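Local coordinates for capsid fiber protein (Bacillus phage phi29, PDB 6QYY) that forms the trimeric base of the head fibers of the phage and probably anchors each fiber to the capsid, at residues A[40-45]-A[63-68]; A[15-20]-A[30-35]; A[74-79]-A[92-97]; A[3-8]-A[55-60]. All blocks are in the same frame, centred on the assembly; numbering follows the deposited sequence.

Contact 1 (A[40-45]-A[63-68]); sequences DYVAVK and WQVIAG. With SO4 (sulfate ion), chain G.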
loop_
_atom_site.group_PDB
_atom_site.type_symbol
_atom_site.label_atom_id
_atom_site.label_comp_id
_atom_site.label_asym_id
_atom_site.label_seq_id
_atom_site.Cartn_x
_atom_site.Cartn_y
_atom_site.Cartn_z
ATOM N N ASP A 40 -2.469 -12.179 4.322
ATOM C CA ASP A 40 -3.490 -11.285 3.784
ATOM C C ASP A 40 -3.732 -10.087 4.697
ATOM O O ASP A 40 -3.928 -8.966 4.212
ATOM C CB ASP A 40 -4.796 -12.049 3.562
ATOM C CG ASP A 40 -4.663 -13.137 2.510
ATOM O OD1 ASP A 40 -3.995 -12.892 1.469
ATOM O OD2 ASP A 40 -5.218 -14.243 2.713
ATOM N N TYR A 41 -3.717 -10.299 6.009
ATOM C CA TYR A 41 -3.887 -9.204 6.955
ATOM C C TYR A 41 -3.330 -9.667 8.302
ATOM O O TYR A 41 -2.534 -10.609 8.357
ATOM C CB TYR A 41 -5.358 -8.740 7.013
ATOM C CG TYR A 41 -5.461 -7.294 7.520
ATOM C CD1 TYR A 41 -4.812 -6.259 6.842
ATOM C CD2 TYR A 41 -6.154 -6.981 8.685
ATOM C CE1 TYR A 41 -4.864 -4.941 7.315
ATOM C CE2 TYR A 41 -6.211 -5.667 9.166
ATOM C CZ TYR A 41 -5.561 -4.654 8.477
ATOM O OH TYR A 41 -5.615 -3.351 8.944
ATOM N N VAL A 42 -3.733 -8.995 9.382
ATOM C CA VAL A 42 -3.228 -9.247 10.725
ATOM C C VAL A 42 -4.384 -9.118 11.714
ATOM O O VAL A 42 -5.294 -8.301 11.536
ATOM C CB VAL A 42 -2.068 -8.289 11.086
ATOM C CG1 VAL A 42 -2.538 -6.827 11.046
ATOM C CG2 VAL A 42 -1.462 -8.638 12.444
ATOM N N ALA A 43 -4.369 -9.945 12.754
ATOM C CA ALA A 43 -5.437 -9.919 13.744
ATOM C C ALA A 43 -5.079 -8.930 14.840
ATOM O O ALA A 43 -3.916 -8.779 15.213
ATOM C CB ALA A 43 -5.686 -11.308 14.360
ATOM N N VAL A 44 -6.083 -8.233 15.351
ATOM C CA VAL A 44 -5.881 -7.434 16.552
ATOM C C VAL A 44 -6.716 -7.925 17.713
ATOM O O VAL A 44 -6.729 -7.284 18.771
ATOM C CB VAL A 44 -6.134 -5.936 16.303
ATOM C CG1 VAL A 44 -5.195 -5.435 15.219
ATOM C CG2 VAL A 44 -7.596 -5.715 15.935
ATOM N N LYS A 45 -7.436 -9.023 17.540
ATOM C CA LYS A 45 -8.152 -9.647 18.643
ATOM C C LYS A 45 -8.098 -11.156 18.487
ATOM O O LYS A 45 -7.720 -11.692 17.444
ATOM C CB LYS A 45 -9.601 -9.159 18.741
ATOM C CG LYS A 45 -10.438 -9.295 17.489
ATOM C CD LYS A 45 -11.709 -8.429 17.633
ATOM C CE LYS A 45 -12.495 -8.325 16.332
ATOM N NZ LYS A 45 -13.369 -7.110 16.263
ATOM N N TRP A 63 2.645 -2.864 10.898
ATOM C CA TRP A 63 1.842 -3.827 11.658
ATOM C C TRP A 63 2.557 -4.205 12.945
ATOM O O TRP A 63 3.787 -4.201 13.008
ATOM C CB TRP A 63 1.594 -5.114 10.877
ATOM C CG TRP A 63 0.553 -5.049 9.834
ATOM C CD1 TRP A 63 -0.400 -4.077 9.663
ATOM C CD2 TRP A 63 0.344 -6.008 8.804
ATOM N NE1 TRP A 63 -1.187 -4.385 8.575
ATOM C CE2 TRP A 63 -0.744 -5.559 8.025
ATOM C CE3 TRP A 63 0.986 -7.202 8.446
ATOM C CZ2 TRP A 63 -1.214 -6.273 6.914
ATOM C CZ3 TRP A 63 0.511 -7.914 7.345
ATOM C CH2 TRP A 63 -0.566 -7.442 6.588
ATOM N N GLN A 64 1.775 -4.560 13.966
ATOM C CA GLN A 64 2.299 -5.157 15.188
ATOM C C GLN A 64 2.017 -6.652 15.154
ATOM O O GLN A 64 0.853 -7.058 15.047
ATOM C CB GLN A 64 1.654 -4.525 16.425
ATOM C CG GLN A 64 2.130 -3.149 16.677
ATOM C CD GLN A 64 1.258 -2.396 17.664
ATOM O OE1 GLN A 64 0.055 -2.649 17.816
ATOM N NE2 GLN A 64 1.866 -1.462 18.329
ATOM N N VAL A 65 3.077 -7.466 15.243
ATOM C CA VAL A 65 2.971 -8.919 15.133
ATOM C C VAL A 65 3.837 -9.589 16.195
ATOM O O VAL A 65 4.946 -9.138 16.494
ATOM C CB VAL A 65 3.388 -9.429 13.733
ATOM C CG1 VAL A 65 3.097 -10.922 13.627
ATOM C CG2 VAL A 65 2.643 -8.667 12.628
ATOM N N ILE A 66 3.345 -10.697 16.746
ATOM C CA ILE A 66 4.152 -11.486 17.675
ATOM C C ILE A 66 5.338 -12.109 16.940
ATOM O O ILE A 66 5.181 -12.716 15.873
ATOM C CB ILE A 66 3.296 -12.576 18.341
ATOM C CG1 ILE A 66 2.157 -11.940 19.172
ATOM C CG2 ILE A 66 4.161 -13.440 19.234
ATOM C CD1 ILE A 66 2.652 -11.135 20.316
ATOM N N ALA A 67 6.534 -11.972 17.521
ATOM C CA ALA A 67 7.731 -12.600 16.963
ATOM C C ALA A 67 7.741 -14.102 17.227
ATOM O O ALA A 67 7.586 -14.548 18.370
ATOM C CB ALA A 67 8.988 -11.970 17.561
ATOM N N GLY A 68 7.957 -14.888 16.173
ATOM C CA GLY A 68 8.131 -16.323 16.347
ATOM C C GLY A 68 9.525 -16.764 16.738
ATOM O O GLY A 68 9.705 -17.921 17.121
HETATM S S SO4 G . -9.373 -9.441 13.851
HETATM O O1 SO4 G . -8.728 -9.234 12.534
HETATM O O2 SO4 G . -10.583 -8.593 13.914
HETATM O O3 SO4 G . -9.761 -10.864 14.012
HETATM O O4 SO4 G . -8.424 -9.055 14.921
HETATM O O HOH W 1 -3.085 -2.035 8.361
HETATM O O HOH W 2 -1.845 -6.449 14.987
#

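Contact 2 (A[15-20]-A[30-35]); sequences AYRLLA and ISHAAE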
loop_
_atom_site.group_PDB
_atom_site.type_symbol
_atom_site.label_atom_id
_atom_site.label_comp_id
_atom_site.label_asym_id
_atom_site.label_seq_id
_atom_site.Cartn_x
_atom_site.Cartn_y
_atom_site.Cartn_z
ATOM N N ALA A 15 -4.543 -12.853 18.970
ATOM C CA ALA A 15 -4.300 -11.455 18.644
ATOM C C ALA A 15 -2.856 -11.260 18.205
ATOM O O ALA A 15 -1.944 -11.958 18.656
ATOM C CB ALA A 15 -4.627 -10.564 19.847
ATOM N N TYR A 16 -2.656 -10.311 17.289
ATOM C CA TYR A 16 -1.332 -9.943 16.792
ATOM C C TYR A 16 -0.679 -11.072 16.011
ATOM O O TYR A 16 0.546 -11.178 15.986
ATOM C CB TYR A 16 -0.409 -9.467 17.923
ATOM C CG TYR A 16 -1.153 -8.494 18.799
ATOM C CD1 TYR A 16 -1.699 -7.339 18.242
ATOM C CD2 TYR A 16 -1.413 -8.769 20.145
ATOM C CE1 TYR A 16 -2.436 -6.445 19.001
ATOM C CE2 TYR A 16 -2.156 -7.860 20.930
ATOM C CZ TYR A 16 -2.659 -6.707 20.335
ATOM O OH TYR A 16 -3.393 -5.797 21.055
ATOM N N ARG A 17 -1.484 -11.900 15.355
ATOM C CA ARG A 17 -0.973 -12.932 14.472
ATOM C C ARG A 17 -1.398 -12.647 13.040
ATOM O O ARG A 17 -2.456 -12.057 12.784
ATOM C CB ARG A 17 -1.458 -14.314 14.902
ATOM C CG ARG A 17 -1.121 -14.648 16.347
ATOM C CD ARG A 17 0.369 -14.843 16.536
ATOM N NE ARG A 17 0.698 -15.166 17.926
ATOM C CZ ARG A 17 0.734 -16.399 18.417
ATOM N NH1 ARG A 17 0.456 -17.431 17.635
ATOM N NH2 ARG A 17 1.047 -16.603 19.692
ATOM N N LEU A 18 -0.542 -13.041 12.110
ATOM C CA LEU A 18 -0.818 -12.827 10.697
ATOM C C LEU A 18 -1.955 -13.731 10.241
ATOM O O LEU A 18 -2.074 -14.874 10.697
ATOM C CB LEU A 18 0.437 -13.118 9.866
ATOM C CG LEU A 18 1.640 -12.259 10.276
ATOM C CD1 LEU A 18 2.938 -12.903 9.768
ATOM C CD2 LEU A 18 1.482 -10.819 9.782
ATOM N N LEU A 19 -2.786 -13.216 9.333
ATOM C CA LEU A 19 -4.004 -13.895 8.908
ATOM C C LEU A 19 -4.002 -14.196 7.412
ATOM O O LEU A 19 -3.452 -13.440 6.596
ATOM C CB LEU A 19 -5.249 -13.063 9.213
ATOM C CG LEU A 19 -5.565 -12.709 10.658
ATOM C CD1 LEU A 19 -6.769 -11.749 10.685
ATOM C CD2 LEU A 19 -5.828 -13.983 11.463
ATOM N N ALA A 20 -4.640 -15.314 7.082
ATOM C CA ALA A 20 -4.990 -15.700 5.722
ATOM C C ALA A 20 -6.508 -15.675 5.570
ATOM O O ALA A 20 -7.235 -16.197 6.424
ATOM C CB ALA A 20 -4.458 -17.101 5.394
ATOM N N ILE A 30 -11.188 -16.834 8.322
ATOM C CA ILE A 30 -9.844 -16.400 8.671
ATOM C C ILE A 30 -9.167 -17.501 9.473
ATOM O O ILE A 30 -9.814 -18.314 10.147
ATOM C CB ILE A 30 -9.842 -15.077 9.466
ATOM C CG1 ILE A 30 -10.650 -15.226 10.749
ATOM C CG2 ILE A 30 -10.361 -13.901 8.612
ATOM C CD1 ILE A 30 -10.468 -14.041 11.717
ATOM N N SER A 31 -7.846 -17.516 9.394
ATOM C CA SER A 31 -7.015 -18.421 10.175
ATOM C C SER A 31 -5.616 -17.836 10.131
ATOM O O SER A 31 -5.335 -16.924 9.350
ATOM C CB SER A 31 -7.052 -19.857 9.631
ATOM O OG SER A 31 -6.715 -19.892 8.259
ATOM N N HIS A 32 -4.743 -18.362 10.985
ATOM C CA HIS A 32 -3.345 -17.960 10.947
ATOM C C HIS A 32 -2.756 -18.225 9.572
ATOM O O HIS A 32 -2.919 -19.314 9.011
ATOM C CB HIS A 32 -2.550 -18.715 12.012
ATOM C CG HIS A 32 -2.886 -18.291 13.401
ATOM N ND1 HIS A 32 -2.689 -19.099 14.500
ATOM C CD2 HIS A 32 -3.428 -17.142 13.867
ATOM C CE1 HIS A 32 -3.091 -18.463 15.586
ATOM N NE2 HIS A 32 -3.540 -17.272 15.229
ATOM N N ALA A 33 -2.065 -17.221 9.031
ATOM C CA ALA A 33 -1.346 -17.395 7.779
ATOM C C ALA A 33 -0.353 -18.543 7.901
ATOM O O ALA A 33 0.259 -18.750 8.953
ATOM C CB ALA A 33 -0.620 -16.102 7.401
ATOM N N ALA A 34 -0.221 -19.312 6.825
ATOM C CA ALA A 34 0.676 -20.456 6.830
ATOM C C ALA A 34 2.137 -20.006 6.811
ATOM O O ALA A 34 2.485 -18.951 6.272
ATOM C CB ALA A 34 0.393 -21.368 5.630
ATOM N N GLU A 35 2.995 -20.830 7.402
ATOM C CA GLU A 35 4.422 -20.542 7.457
ATOM C C GLU A 35 5.006 -20.330 6.059
ATOM O O GLU A 35 4.649 -21.029 5.108
ATOM C CB GLU A 35 5.132 -21.690 8.168
ATOM C CG GLU A 35 6.589 -21.445 8.442
ATOM C CD GLU A 35 7.251 -22.629 9.108
ATOM O OE1 GLU A 35 6.612 -23.702 9.179
ATOM O OE2 GLU A 35 8.401 -22.486 9.569
HETATM O O HOH W 3 -8.226 -18.758 6.253
#

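Contact 3 (A[74-79]-A[92-97]); sequences GDNLTT and STVFGY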
loop_
_atom_site.group_PDB
_atom_site.type_symbol
_atom_site.label_atom_id
_atom_site.label_comp_id
_atom_site.label_asym_id
_atom_site.label_seq_id
_atom_site.Cartn_x
_atom_site.Cartn_y
_atom_site.Cartn_z
ATOM N N GLY A 74 15.828 -4.248 11.426
ATOM C CA GLY A 74 16.258 -4.352 10.048
ATOM C C GLY A 74 16.107 -5.723 9.420
ATOM O O GLY A 74 16.319 -5.849 8.206
ATOM N N ASP A 75 15.751 -6.750 10.199
ATOM C CA ASP A 75 15.506 -8.075 9.635
ATOM C C ASP A 75 14.350 -8.028 8.648
ATOM O O ASP A 75 13.324 -7.394 8.903
ATOM C CB ASP A 75 15.170 -9.080 10.744
ATOM C CG ASP A 75 16.404 -9.608 11.460
ATOM O OD1 ASP A 75 17.534 -9.318 11.005
ATOM O OD2 ASP A 75 16.238 -10.310 12.486
ATOM N N ASN A 76 14.507 -8.719 7.524
ATOM C CA ASN A 76 13.368 -9.006 6.671
ATOM C C ASN A 76 12.563 -10.160 7.249
ATOM O O ASN A 76 13.125 -11.117 7.788
ATOM C CB ASN A 76 13.830 -9.338 5.260
ATOM C CG ASN A 76 14.663 -8.240 4.668
ATOM O OD1 ASN A 76 14.175 -7.126 4.491
ATOM N ND2 ASN A 76 15.923 -8.536 4.359
ATOM N N LEU A 77 11.242 -10.066 7.118
ATOM C CA LEU A 77 10.313 -10.919 7.846
ATOM C C LEU A 77 9.373 -11.660 6.909
ATOM O O LEU A 77 8.940 -11.115 5.887
ATOM C CB LEU A 77 9.470 -10.082 8.822
ATOM C CG LEU A 77 10.271 -9.335 9.880
ATOM C CD1 LEU A 77 9.334 -8.542 10.790
ATOM C CD2 LEU A 77 11.115 -10.301 10.721
ATOM N N THR A 78 9.029 -12.890 7.302
ATOM C CA THR A 78 7.985 -13.710 6.695
ATOM C C THR A 78 7.153 -14.346 7.805
ATOM O O THR A 78 7.425 -14.169 8.993
ATOM C CB THR A 78 8.583 -14.806 5.797
ATOM O OG1 THR A 78 7.539 -15.409 5.014
ATOM C CG2 THR A 78 9.242 -15.877 6.658
ATOM N N THR A 79 6.134 -15.103 7.410
ATOM C CA THR A 79 5.295 -15.798 8.375
ATOM C C THR A 79 6.025 -17.010 8.950
ATOM O O THR A 79 6.581 -17.822 8.204
ATOM C CB THR A 79 4.000 -16.243 7.701
ATOM O OG1 THR A 79 3.380 -15.118 7.081
ATOM C CG2 THR A 79 3.041 -16.842 8.719
ATOM N N SER A 92 11.185 -14.077 -2.034
ATOM C CA SER A 92 9.819 -14.344 -2.470
ATOM C C SER A 92 8.827 -14.506 -1.321
ATOM O O SER A 92 7.623 -14.596 -1.582
ATOM C CB SER A 92 9.786 -15.594 -3.344
ATOM O OG SER A 92 10.280 -16.711 -2.631
ATOM N N THR A 93 9.280 -14.560 -0.071
ATOM C CA THR A 93 8.375 -14.709 1.063
ATOM C C THR A 93 8.404 -13.524 2.008
ATOM O O THR A 93 7.678 -13.533 3.013
ATOM C CB THR A 93 8.699 -15.971 1.870
ATOM O OG1 THR A 93 9.969 -15.799 2.512
ATOM C CG2 THR A 93 8.711 -17.217 0.967
ATOM N N VAL A 94 9.221 -12.510 1.726
ATOM C CA VAL A 94 9.283 -11.337 2.586
ATOM C C VAL A 94 8.025 -10.501 2.407
ATOM O O VAL A 94 7.583 -10.247 1.279
ATOM C CB VAL A 94 10.536 -10.511 2.277
ATOM C CG1 VAL A 94 10.482 -9.192 3.020
ATOM C CG2 VAL A 94 11.780 -11.289 2.664
ATOM N N PHE A 95 7.439 -10.060 3.518
ATOM C CA PHE A 95 6.328 -9.126 3.466
ATOM C C PHE A 95 6.606 -7.853 4.245
ATOM O O PHE A 95 5.770 -6.948 4.233
ATOM C CB PHE A 95 5.019 -9.771 3.978
ATOM C CG PHE A 95 4.947 -9.934 5.484
ATOM C CD1 PHE A 95 4.376 -8.946 6.292
ATOM C CD2 PHE A 95 5.401 -11.101 6.091
ATOM C CE1 PHE A 95 4.307 -9.102 7.682
ATOM C CE2 PHE A 95 5.337 -11.264 7.474
ATOM C CZ PHE A 95 4.789 -10.259 8.274
ATOM N N GLY A 96 7.758 -7.736 4.892
ATOM C CA GLY A 96 8.034 -6.531 5.650
ATOM C C GLY A 96 9.401 -6.615 6.280
ATOM O O GLY A 96 10.117 -7.607 6.127
ATOM N N TYR A 97 9.762 -5.546 6.991
ATOM C CA TYR A 97 11.032 -5.506 7.693
ATOM C C TYR A 97 10.827 -4.913 9.076
ATOM O O TYR A 97 9.960 -4.057 9.284
ATOM C CB TYR A 97 12.106 -4.712 6.908
ATOM C CG TYR A 97 11.729 -3.298 6.532
ATOM C CD1 TYR A 97 11.936 -2.247 7.416
ATOM C CD2 TYR A 97 11.190 -3.008 5.280
ATOM C CE1 TYR A 97 11.609 -0.941 7.075
ATOM C CE2 TYR A 97 10.865 -1.704 4.922
ATOM C CZ TYR A 97 11.071 -0.677 5.828
ATOM O OH TYR A 97 10.739 0.606 5.494
#

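Contact 4 (A[3-8]-A[55-60]); sequences VSFTAR and VNMYPL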
loop_
_atom_site.group_PDB
_atom_site.type_symbol
_atom_site.label_atom_id
_atom_site.label_comp_id
_atom_site.label_asym_id
_atom_site.label_seq_id
_atom_site.Cartn_x
_atom_site.Cartn_y
_atom_site.Cartn_z
ATOM N N VAL A 3 -12.290 0.005 7.059
ATOM C CA VAL A 3 -13.191 -0.805 6.250
ATOM C C VAL A 3 -13.397 -2.119 6.998
ATOM O O VAL A 3 -12.422 -2.739 7.438
ATOM C CB VAL A 3 -12.612 -1.045 4.840
ATOM C CG1 VAL A 3 -13.327 -2.177 4.140
ATOM C CG2 VAL A 3 -12.671 0.237 4.003
ATOM N N SER A 4 -14.658 -2.529 7.177
ATOM C CA SER A 4 -14.960 -3.699 7.996
ATOM C C SER A 4 -15.791 -4.713 7.220
ATOM O O SER A 4 -16.564 -4.350 6.322
ATOM C CB SER A 4 -15.717 -3.330 9.269
ATOM O OG SER A 4 -15.151 -2.187 9.873
ATOM N N PHE A 5 -15.632 -5.986 7.598
ATOM C CA PHE A 5 -16.445 -7.078 7.085
ATOM C C PHE A 5 -16.492 -8.192 8.124
ATOM O O PHE A 5 -15.661 -8.264 9.035
ATOM C CB PHE A 5 -15.927 -7.593 5.730
ATOM C CG PHE A 5 -14.603 -8.341 5.788
ATOM C CD1 PHE A 5 -14.579 -9.731 5.868
ATOM C CD2 PHE A 5 -13.393 -7.661 5.688
ATOM C CE1 PHE A 5 -13.373 -10.425 5.891
ATOM C CE2 PHE A 5 -12.181 -8.345 5.716
ATOM C CZ PHE A 5 -12.168 -9.730 5.823
ATOM N N THR A 6 -17.490 -9.055 7.993
ATOM C CA THR A 6 -17.652 -10.150 8.936
ATOM C C THR A 6 -17.006 -11.406 8.373
ATOM O O THR A 6 -17.092 -11.685 7.172
ATOM C CB THR A 6 -19.136 -10.368 9.243
ATOM O OG1 THR A 6 -19.611 -9.225 9.966
ATOM C CG2 THR A 6 -19.351 -11.627 10.113
ATOM N N ALA A 7 -16.317 -12.133 9.243
ATOM C CA ALA A 7 -15.648 -13.365 8.876
ATOM C C ALA A 7 -15.939 -14.396 9.953
ATOM O O ALA A 7 -16.398 -14.067 11.047
ATOM C CB ALA A 7 -14.139 -13.147 8.723
ATOM N N ARG A 8 -15.666 -15.650 9.634
ATOM C CA ARG A 8 -15.754 -16.734 10.602
ATOM C C ARG A 8 -14.358 -17.309 10.778
ATOM O O ARG A 8 -13.642 -17.515 9.800
ATOM C CB ARG A 8 -16.740 -17.823 10.141
ATOM C CG ARG A 8 -16.958 -18.917 11.169
ATOM C CD ARG A 8 -18.064 -19.893 10.757
ATOM N NE ARG A 8 -19.322 -19.245 10.366
ATOM C CZ ARG A 8 -20.299 -18.907 11.206
ATOM N NH1 ARG A 8 -20.174 -19.127 12.508
ATOM N NH2 ARG A 8 -21.404 -18.340 10.744
ATOM N N VAL A 55 -13.813 -8.024 11.121
ATOM C CA VAL A 55 -12.434 -7.746 10.722
ATOM C C VAL A 55 -12.360 -6.291 10.285
ATOM O O VAL A 55 -12.994 -5.908 9.302
ATOM C CB VAL A 55 -11.986 -8.668 9.576
ATOM C CG1 VAL A 55 -10.535 -8.349 9.191
ATOM C CG2 VAL A 55 -12.155 -10.141 9.944
ATOM N N ASN A 56 -11.578 -5.480 10.997
ATOM C CA ASN A 56 -11.455 -4.065 10.672
ATOM C C ASN A 56 -10.108 -3.828 10.001
ATOM O O ASN A 56 -9.058 -4.041 10.613
ATOM C CB ASN A 56 -11.592 -3.200 11.927
ATOM C CG ASN A 56 -12.935 -3.393 12.619
ATOM O OD1 ASN A 56 -13.983 -3.427 11.972
ATOM N ND2 ASN A 56 -12.904 -3.541 13.933
ATOM N N MET A 57 -10.133 -3.394 8.747
ATOM C CA MET A 57 -8.897 -3.178 8.025
ATOM C C MET A 57 -8.627 -1.685 7.878
ATOM O O MET A 57 -9.539 -0.894 7.610
ATOM C CB MET A 57 -8.898 -3.892 6.662
ATOM C CG MET A 57 -8.933 -5.409 6.764
ATOM S SD MET A 57 -9.206 -6.213 5.211
ATOM C CE MET A 57 -7.585 -5.862 4.526
ATOM N N TYR A 58 -7.365 -1.322 8.091
ATOM C CA TYR A 58 -6.848 0.036 8.171
ATOM C C TYR A 58 -5.796 0.273 7.095
ATOM O O TYR A 58 -5.242 -0.682 6.539
ATOM C CB TYR A 58 -6.225 0.274 9.556
ATOM C CG TYR A 58 -7.282 0.409 10.628
ATOM C CD1 TYR A 58 -7.909 1.628 10.847
ATOM C CD2 TYR A 58 -7.684 -0.689 11.388
ATOM C CE1 TYR A 58 -8.900 1.771 11.811
ATOM C CE2 TYR A 58 -8.683 -0.556 12.372
ATOM C CZ TYR A 58 -9.282 0.680 12.569
ATOM O OH TYR A 58 -10.269 0.853 13.523
ATOM N N PRO A 59 -5.503 1.538 6.770
ATOM C CA PRO A 59 -4.443 1.830 5.794
ATOM C C PRO A 59 -3.122 1.176 6.175
ATOM O O PRO A 59 -2.791 1.031 7.354
ATOM C CB PRO A 59 -4.344 3.362 5.824
ATOM C CG PRO A 59 -5.745 3.808 6.192
ATOM C CD PRO A 59 -6.223 2.758 7.191
ATOM N N LEU A 60 -2.380 0.757 5.155
ATOM C CA LEU A 60 -1.178 -0.049 5.340
ATOM C C LEU A 60 0.048 0.838 5.520
ATOM O O LEU A 60 0.382 1.643 4.641
ATOM C CB LEU A 60 -0.970 -0.971 4.143
ATOM C CG LEU A 60 -2.161 -1.869 3.779
ATOM C CD1 LEU A 60 -1.930 -2.487 2.398
ATOM C CD2 LEU A 60 -2.342 -2.950 4.848
#

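Contact 1 (A[40-45]-A[63-68])
Val42 sets one methyl on the indole of Trp63 and turns the other to the next strand residues. Its CB already lies 4.0 Å from CD2 of Trp63. From there CG1, held between its backbone N and carbonyl carbon (chi1 61°), stands squarely over the five-membered ring, 3.5 Å from the centroid and 1° off the normal, a CH-pi contact that meets all five ring atoms about equally. The other branch, CG2 of Val42, lies 4.1 Å from CG2 of Val65. It also packs against the carbonyl O of Gln64. The indole is also met by Tyr41: the two rings make an offset edge-to-face pair, the edge of Trp63 toward the phenol face, with planes at 83° and CZ2 of Trp63 3.6 Å from CD1 of Tyr41. This buried contact joins the two sheets of the chain, strand 41-42 being an outer strand of the mixed sheet and strand 62-66 an outer strand of the antiparallel one. No direct hydrogen bond crosses between the segments; water does the bridging. One water accepts from NE1 of Trp63, in the plane of the indole, and also bonds OH of Tyr41, whose other partner is the backbone N of Tyr58. A second water donates to O of Ala43 and O of Gln64. A classic beta bulge puts both Asp40 and Tyr41 opposite Leu19 of strand 18-23. Beyond the strand, O4 of a sulfate, probably from the crystallisation liquor, accepts from Lys45 N at 2.8 Å and from Val44 N in an unusually short bond. Leu117 of the second subunit packs on Trp63.

Contact 2 (A[15-20]-A[30-35])
The beta hairpin of strands 18-23 and 28-32 is joined here near its open end, where Ala20 and Ser31 form an antiparallel hydrogen-bonded pair and Leu19 and His32 a non-hydrogen-bonded one. Ala20 N donates to O of Ser31 at 2.9 Å, nearly straight; the return bond from Ser31 N to O of Ala20 is weak, at 3.3 Å. A water helps on that side, donating to O of Ala20 and bonding OG of Ser31. One step on, Ala33 N reaches O of Leu18 at 2.9 Å from above the carbonyl plane, 46° out of it, and the CA of His32 approaches the same oxygen. The methyl of Ala33 packs 4.0 Å from CB of Leu18. His32 swings its ring back across Arg17, its CD2 3.6 Å from CB of Arg17. NE2 of His32 bonds the backbone N of Met14, which helps fix the ring. The Arg17 chain, bent at chi2 (-69°), keeps its guanidinium beside the imidazole, planes 34° apart, and NH1 bonds O of Asp82. Leu18 extends to Trp63 and Val65. Two antiparallel strands consecutive in the chain, joined by the short 24-27 connection, make up a beta hairpin.

Contact 3 (A[74-79]-A[92-97])
Phe95 brings one edge of its ring up to the backbone of Thr78: C of Thr78 lies at that edge, in the ring plane, 3.6 Å from CE2 of Phe95. The ring gets there because CG sits between the backbone N and the carbonyl carbon (chi1 75°), and CD2 also passes 3.5 Å from O of Leu77. That same oxygen accepts from Phe95 N at 3.0 Å, so backbone and ring of Phe95 both close on Leu77. Leu77 N donates instead to the next residue, to O of Gly96 at 2.9 Å, tilted 29° from the carbonyl plane, so that Leu77 is bonded to two successive residues. Farther along, the hydroxyl of Thr78, opposite its backbone N (chi1 -168°), donates to O of Thr93 at 2.7 Å, from above that carbonyl plane. A side-chain hydroxyl thus makes the third bond across the segments. CB of Asn76 packs 3.8 Å from CG2 of Val94, and OD1 of Asn76 lies near CB of Tyr97, the amide plane almost perpendicular to the phenol ring; OD1 itself bonds the backbone N of Leu117. Phe95 goes on to Leu110, and Tyr97 packs on Tyr21 of the third subunit. Asn76 and Tyr97 form a non-hydrogen-bonded pair, which places the contact between neighbouring strands 76-79 and 96-98 of an antiparallel beta-sheet.

Contact 4 (A[3-8]-A[55-60])
The ring of Phe5 carries Val55 over one face and the sulfur of Met57 at its edge. CB of Val55 stands 4.0 Å from the ring centroid, 19° off the normal, a CH-pi contact displaced toward the rim, and CG1 of Val55 adds a touch on CE2. SD of Met57 lies in the ring plane, 3.7 Å from CE2 of Phe5, a Met-aromatic contact of the edge type; an extended chi2 (170°) carries the sulfur out to it. Phe5 also meets Tyr21 edge-to-face. On the same face of the sheet CG2 of Val55 packs on CB of Ala7, 3.8 Å away. The opposite face holds a polar pair, OG of Ser4 donating to OD1 of Asn56 at 2.7 Å, tilted 25° from the amide carbonyl plane; OD1 has a second, weak bond from NE2 of Gln54. Between the faces the backbones exchange two pairs of bonds. Met57 N reaches O of Val3 at 2.7 Å and Val3 N answers to O of Met57, while Val55 N donates to O of Phe5 at 2.8 Å and Phe5 N to O of Val55. The second subunit packs on the apolar face, with Thr109 on Val3 and Val99 on Phe5. Two-way bonds flanking the non-hydrogen-bonded Ser4-Asn56 pair are the regular ladder of an antiparallel strand pair, here joining 3-9 to the outer strand 52-57 of the mixed sheet.

Contacts 1, 2 and 4 reach the mixed sheet; contact 3 lies in the antiparallel one, which contact 1 reaches through strand 62-66. Contacts 1 and 2 are neighbours, centres about 7 Å apart, their backbones probably bonded between Asp40 N and Leu19 O at 2.8 Å. Contact 2 is nested in the loop closed by contact 4, and Ile30 N probably bonds Arg8 O. Leu18 CD1 touches Phe95 CZ at 3.6 Å, tying contact 2 to contact 3. Contacts 3 and 4 do not touch, centres about 22 Å apart, yet both meet the third subunit. The sulfate of contact 1 also lies about 4 Å (nearest atoms) from the side chains of Leu19 (contact 2) and Val55 (contact 4).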